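Local coordinates for putative Fe-S biosynthesis protein (Lactobacillus acidophilus, PDB 2QGO) that probably takes part in iron-sulphur cluster biosynthesis, though its precise role has not been established, at residues N11-D14 against Y15-R19; I74-S77 against D78-T82. One frame throughout, in Å; residues are numbered along the deposited sequence.

Interaction 1 of 2, residues N11-D14 against Y15-R19; sequences NAVD and YLKRR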
loop_
_atom_site.group_PDB
_atom_site.type_symbol
_atom_site.label_atom_id
_atom_site.label_comp_id
_atom_site.label_asym_id
_atom_site.label_seq_id
_atom_site.Cartn_x
_atom_site.Cartn_y
_atom_site.Cartn_z
ATOM N N ASN A 11 3.491 -5.874 14.420
ATOM C CA ASN A 11 3.915 -4.481 14.502
ATOM C C ASN A 11 3.358 -3.642 13.354
ATOM O O ASN A 11 3.057 -2.461 13.538
ATOM C CB ASN A 11 5.445 -4.402 14.549
ATOM C CG ASN A 11 6.018 -5.009 15.826
ATOM O OD1 ASN A 11 5.278 -5.516 16.671
ATOM N ND2 ASN A 11 7.337 -4.961 15.969
ATOM N N ALA A 12 3.216 -4.243 12.172
ATOM C CA ALA A 12 2.660 -3.522 11.033
ATOM C C ALA A 12 1.174 -3.273 11.299
ATOM O O ALA A 12 0.668 -2.171 11.080
ATOM C CB ALA A 12 2.839 -4.326 9.749
ATOM N N VAL A 13 0.481 -4.303 11.783
ATOM C CA VAL A 13 -0.942 -4.192 12.093
ATOM C C VAL A 13 -1.186 -3.115 13.156
ATOM O O VAL A 13 -2.074 -2.271 13.011
ATOM C CB VAL A 13 -1.510 -5.540 12.607
ATOM C CG1 VAL A 13 -2.882 -5.326 13.245
ATOM C CG2 VAL A 13 -1.609 -6.527 11.458
ATOM N N ASP A 14 -0.401 -3.151 14.229
ATOM C CA ASP A 14 -0.541 -2.161 15.292
ATOM C C ASP A 14 -0.358 -0.763 14.730
ATOM O O ASP A 14 -1.144 0.139 15.014
ATOM C CB ASP A 14 0.490 -2.386 16.392
ATOM C CG ASP A 14 0.112 -3.514 17.314
ATOM O OD1 ASP A 14 -1.057 -3.971 17.265
ATOM O OD2 ASP A 14 0.986 -3.943 18.100
ATOM N N TYR A 15 0.684 -0.594 13.925
ATOM C CA TYR A 15 0.967 0.702 13.328
ATOM C C TYR A 15 -0.204 1.186 12.461
ATOM O O TYR A 15 -0.691 2.304 12.628
ATOM C CB TYR A 15 2.256 0.621 12.501
ATOM C CG TYR A 15 2.590 1.904 11.773
ATOM C CD1 TYR A 15 3.034 3.028 12.462
ATOM C CD2 TYR A 15 2.420 2.001 10.393
ATOM C CE1 TYR A 15 3.300 4.234 11.786
ATOM C CE2 TYR A 15 2.677 3.190 9.710
ATOM C CZ TYR A 15 3.117 4.305 10.413
ATOM O OH TYR A 15 3.344 5.481 9.730
ATOM N N LEU A 16 -0.653 0.347 11.535
ATOM C CA LEU A 16 -1.768 0.725 10.670
ATOM C C LEU A 16 -2.958 1.161 11.520
ATOM O O LEU A 16 -3.700 2.071 11.144
ATOM C CB LEU A 16 -2.149 -0.440 9.752
ATOM C CG LEU A 16 -1.024 -0.848 8.785
ATOM C CD1 LEU A 16 -1.424 -2.078 7.983
ATOM C CD2 LEU A 16 -0.708 0.306 7.858
ATOM N N LYS A 17 -3.123 0.502 12.668
ATOM C CA LYS A 17 -4.191 0.820 13.610
ATOM C C LYS A 17 -3.977 2.195 14.253
ATOM O O LYS A 17 -4.916 2.986 14.355
ATOM C CB LYS A 17 -4.263 -0.238 14.710
ATOM C CG LYS A 17 -5.146 -1.431 14.394
ATOM C CD LYS A 17 -5.018 -2.506 15.490
ATOM C CE LYS A 17 -5.906 -3.698 15.194
ATOM N NZ LYS A 17 -5.613 -4.896 16.059
ATOM N N ARG A 18 -2.751 2.472 14.699
ATOM C CA ARG A 18 -2.436 3.766 15.313
ATOM C C ARG A 18 -2.699 4.888 14.320
ATOM O O ARG A 18 -2.952 6.024 14.706
ATOM C CB ARG A 18 -0.964 3.844 15.729
ATOM C CG ARG A 18 -0.532 2.833 16.771
ATOM C CD ARG A 18 0.904 3.112 17.228
ATOM N NE ARG A 18 1.672 1.880 17.376
ATOM C CZ ARG A 18 2.607 1.475 16.522
ATOM N NH1 ARG A 18 2.902 2.205 15.458
ATOM N NH2 ARG A 18 3.243 0.332 16.721
ATOM N N ARG A 19 -2.606 4.558 13.035
ATOM C CA ARG A 19 -2.834 5.522 11.970
ATOM C C ARG A 19 -4.290 5.502 11.494
ATOM O O ARG A 19 -4.670 6.224 10.571
ATOM C CB ARG A 19 -1.865 5.242 10.816
ATOM C CG ARG A 19 -0.410 5.637 11.142
ATOM C CD ARG A 19 -0.205 7.146 10.981
ATOM N NE ARG A 19 0.222 7.480 9.624
ATOM C CZ ARG A 19 0.269 8.707 9.113
ATOM N NH1 ARG A 19 -0.094 9.764 9.831
ATOM N NH2 ARG A 19 0.692 8.878 7.871
#

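Interaction 2 of 2, residues I74-S77 against D78-T82; sequences IYTS and DFDKT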
loop_
_atom_site.group_PDB
_atom_site.type_symbol
_atom_site.label_atom_id
_atom_site.label_comp_id
_atom_site.label_asym_id
_atom_site.label_seq_id
_atom_site.Cartn_x
_atom_site.Cartn_y
_atom_site.Cartn_z
ATOM N N ILE A 74 -7.042 -4.816 0.655
ATOM C CA ILE A 74 -5.890 -4.267 -0.052
ATOM C C ILE A 74 -5.903 -4.623 -1.531
ATOM O O ILE A 74 -6.130 -5.768 -1.904
ATOM C CB ILE A 74 -4.556 -4.736 0.613
ATOM C CG1 ILE A 74 -3.354 -4.216 -0.183
ATOM C CG2 ILE A 74 -4.528 -6.262 0.738
ATOM C CD1 ILE A 74 -2.029 -4.361 0.548
ATOM N N TYR A 75 -5.645 -3.622 -2.366
ATOM C CA TYR A 75 -5.665 -3.776 -3.820
ATOM C C TYR A 75 -4.403 -3.276 -4.515
ATOM O O TYR A 75 -3.520 -2.690 -3.895
ATOM C CB TYR A 75 -6.840 -2.989 -4.398
ATOM C CG TYR A 75 -8.199 -3.455 -3.938
ATOM C CD1 TYR A 75 -9.021 -4.188 -4.787
ATOM C CD2 TYR A 75 -8.671 -3.157 -2.658
ATOM C CE1 TYR A 75 -10.285 -4.615 -4.380
ATOM C CE2 TYR A 75 -9.944 -3.587 -2.233
ATOM C CZ TYR A 75 -10.744 -4.316 -3.108
ATOM O OH TYR A 75 -12.000 -4.753 -2.731
ATOM N N THR A 76 -4.354 -3.513 -5.824
ATOM C CA THR A 76 -3.261 -3.062 -6.673
ATOM C C THR A 76 -3.761 -3.081 -8.120
ATOM O O THR A 76 -4.936 -3.344 -8.367
ATOM C CB THR A 76 -2.015 -3.958 -6.533
ATOM O OG1 THR A 76 -0.882 -3.282 -7.090
ATOM C CG2 THR A 76 -2.211 -5.282 -7.257
ATOM N N SER A 77 -2.882 -2.781 -9.070
ATOM C CA SER A 77 -3.273 -2.774 -10.476
ATOM C C SER A 77 -2.468 -3.787 -11.275
ATOM O O SER A 77 -1.488 -4.353 -10.782
ATOM C CB SER A 77 -3.099 -1.372 -11.083
ATOM O OG SER A 77 -1.741 -0.966 -11.121
ATOM N N ASP A 78 -2.882 -4.028 -12.511
ATOM C CA ASP A 78 -2.171 -4.988 -13.339
ATOM C C ASP A 78 -0.745 -4.516 -13.572
ATOM O O ASP A 78 0.193 -5.311 -13.620
ATOM C CB ASP A 78 -2.933 -5.213 -14.652
ATOM C CG ASP A 78 -4.151 -6.118 -14.457
ATOM O OD1 ASP A 78 -3.980 -7.192 -13.836
ATOM O OD2 ASP A 78 -5.272 -5.768 -14.912
ATOM N N PHE A 79 -0.568 -3.209 -13.675
ATOM C CA PHE A 79 0.767 -2.662 -13.868
ATOM C C PHE A 79 1.644 -2.832 -12.632
ATOM O O PHE A 79 2.800 -3.256 -12.720
ATOM C CB PHE A 79 0.691 -1.175 -14.183
ATOM C CG PHE A 79 2.030 -0.501 -14.179
ATOM C CD1 PHE A 79 2.970 -0.791 -15.172
ATOM C CD2 PHE A 79 2.368 0.401 -13.170
ATOM C CE1 PHE A 79 4.229 -0.191 -15.161
ATOM C CE2 PHE A 79 3.630 1.010 -13.149
ATOM C CZ PHE A 79 4.561 0.715 -14.144
ATOM N N ASP A 80 1.099 -2.461 -11.479
ATOM C CA ASP A 80 1.845 -2.544 -10.230
ATOM C C ASP A 80 2.138 -3.968 -9.755
ATOM O O ASP A 80 3.128 -4.191 -9.069
ATOM C CB ASP A 80 1.109 -1.769 -9.126
ATOM C CG ASP A 80 1.129 -0.268 -9.351
ATOM O OD1 ASP A 80 2.219 0.349 -9.252
ATOM O OD2 ASP A 80 0.052 0.303 -9.627
ATOM N N LYS A 81 1.302 -4.934 -10.126
ATOM C CA LYS A 81 1.538 -6.302 -9.670
ATOM C C LYS A 81 2.785 -6.961 -10.252
ATOM O O LYS A 81 3.313 -7.912 -9.669
ATOM C CB LYS A 81 0.315 -7.184 -9.938
ATOM C CG LYS A 81 0.024 -7.389 -11.403
ATOM C CD LYS A 81 -1.202 -8.268 -11.635
ATOM C CE LYS A 81 -1.371 -8.492 -13.132
ATOM N NZ LYS A 81 -2.635 -9.186 -13.490
ATOM N N THR A 82 3.277 -6.460 -11.382
ATOM C CA THR A 82 4.466 -7.047 -11.982
ATOM C C THR A 82 5.725 -6.742 -11.171
ATOM O O THR A 82 6.715 -7.480 -11.249
ATOM C CB THR A 82 4.657 -6.578 -13.442
ATOM O OG1 THR A 82 4.527 -5.154 -13.520
ATOM C CG2 THR A 82 3.613 -7.214 -14.335
#

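Interaction 1 of 2, residues N11-D14 against Y15-R19
Four successive i to i+4 backbone hydrogen bonds tie Asn11-Asp14 to Tyr15-Arg18 and make these residues consecutive turns of one alpha helix, 10-18. Each of the carbonyls of Asn11 to Asp14 is taken by an amide one turn later. Ala12 O receives Leu16 N at 2.9 Å in the straightest of the four, with an N-H...O angle of 174°. Tyr15 N, Lys17 N and Arg18 N donate in the same way to Asn11 O, Val13 O and Asp14 O, the last of these bonds also 2.9 Å long. Near the start of the helix, Ala12 N is satisfied from outside by Thr9 OG1; at its end Arg19 N returns to Tyr15 O.

The side chains follow the same spacing. Val13 and Lys17 run alongside each other, and the extended lysine brings CE within 3.9 Å of Val13 CG1. Asp14 is flanked by two basic residues without pairing closely: its OD1 stands 4.8 Å from Lys17 NZ and its OD2 5.0 Å from Arg18 NH2, so any attraction is probably weak. Leu16 and Val13 touch Phe8 of strand 6-8, and the Tyr15 ring stacks with Tyr92 of strand 88-93, which places the helix against that end of the sheet. On the outward side, a bend at chi3 (-139°) folds the Arg18 guanidinium back over the helix backbone, where one face lies over Asp14 C, with Tyr15 CA nearer the rim, and its NH2 lies 3.9 Å from Asp14 CB.

Interaction 2 of 2, residues I74-S77 against D78-T82
Ser77 OG is held by two groups of the same residue: it donates to Asp80 OD2 at 2.7 Å and accepts from Asp80 N at 3.2 Å, the latter nearly straight at 166°. This makes Ser77 the N-cap of the short, weakly bonded helix at about 78-81. The hydroxyl lies between the backbone N and the carbonyl carbon (chi1 65°), which turns it to the amide of the first turn, and it meets OD2 on the anti side, out of the carboxylate plane. Ser77 O closes the turn by accepting from Lys81 N at 2.9 Å. With an alanine here, Asp80 N would probably be left without its capping acceptor and OD2 without the hydroxyl that donates to it.

Beside the cap, Thr76 OG1 packs 3.2 Å from Asp80 CB, while its polar partner is Leu28 O. The Thr76 and Lys81 side chains cross at about a right angle, Thr76 CG2 lying 4.1 Å from Lys81 CB. Farther out, the salt bridge between Lys81 NZ and Asp78 OD1 is modelled implausibly short, so its detail is doubtful.

The turn follows directly from strand 73-76, whose Tyr75 pairs through its backbone with Leu26 and Leu28 of strand 25-30, and whose Thr76 pairs with Val64 of strand 64-65. Asp80 OD1 accepts from Thr30 N, so the helix is fastened to the end of strand 25-30 as well as to the strand that leads into it.

Both interactions are local and partly buried, but they lie on opposite sides of the chain's centre, with their own centres about 22 Å apart and nearest atoms about 8 Å apart. Interaction 1 stays within a single helix and depends on repeated backbone bonding; its charged side chains are exposed and make no close ion pair with one another across the two segments, while Leu16 and Val13 pack on Phe8 of strand 6-8 and on nearby loops. Interaction 2 joins a strand to a short helix, and there side-chain capping by Ser77 supplements a single i to i+4 backbone bond. Buried Thr76 and Asp80 are met by strand 25-30, whereas exposed Asp78 and partly exposed Lys81 lie on the outer part of the turn.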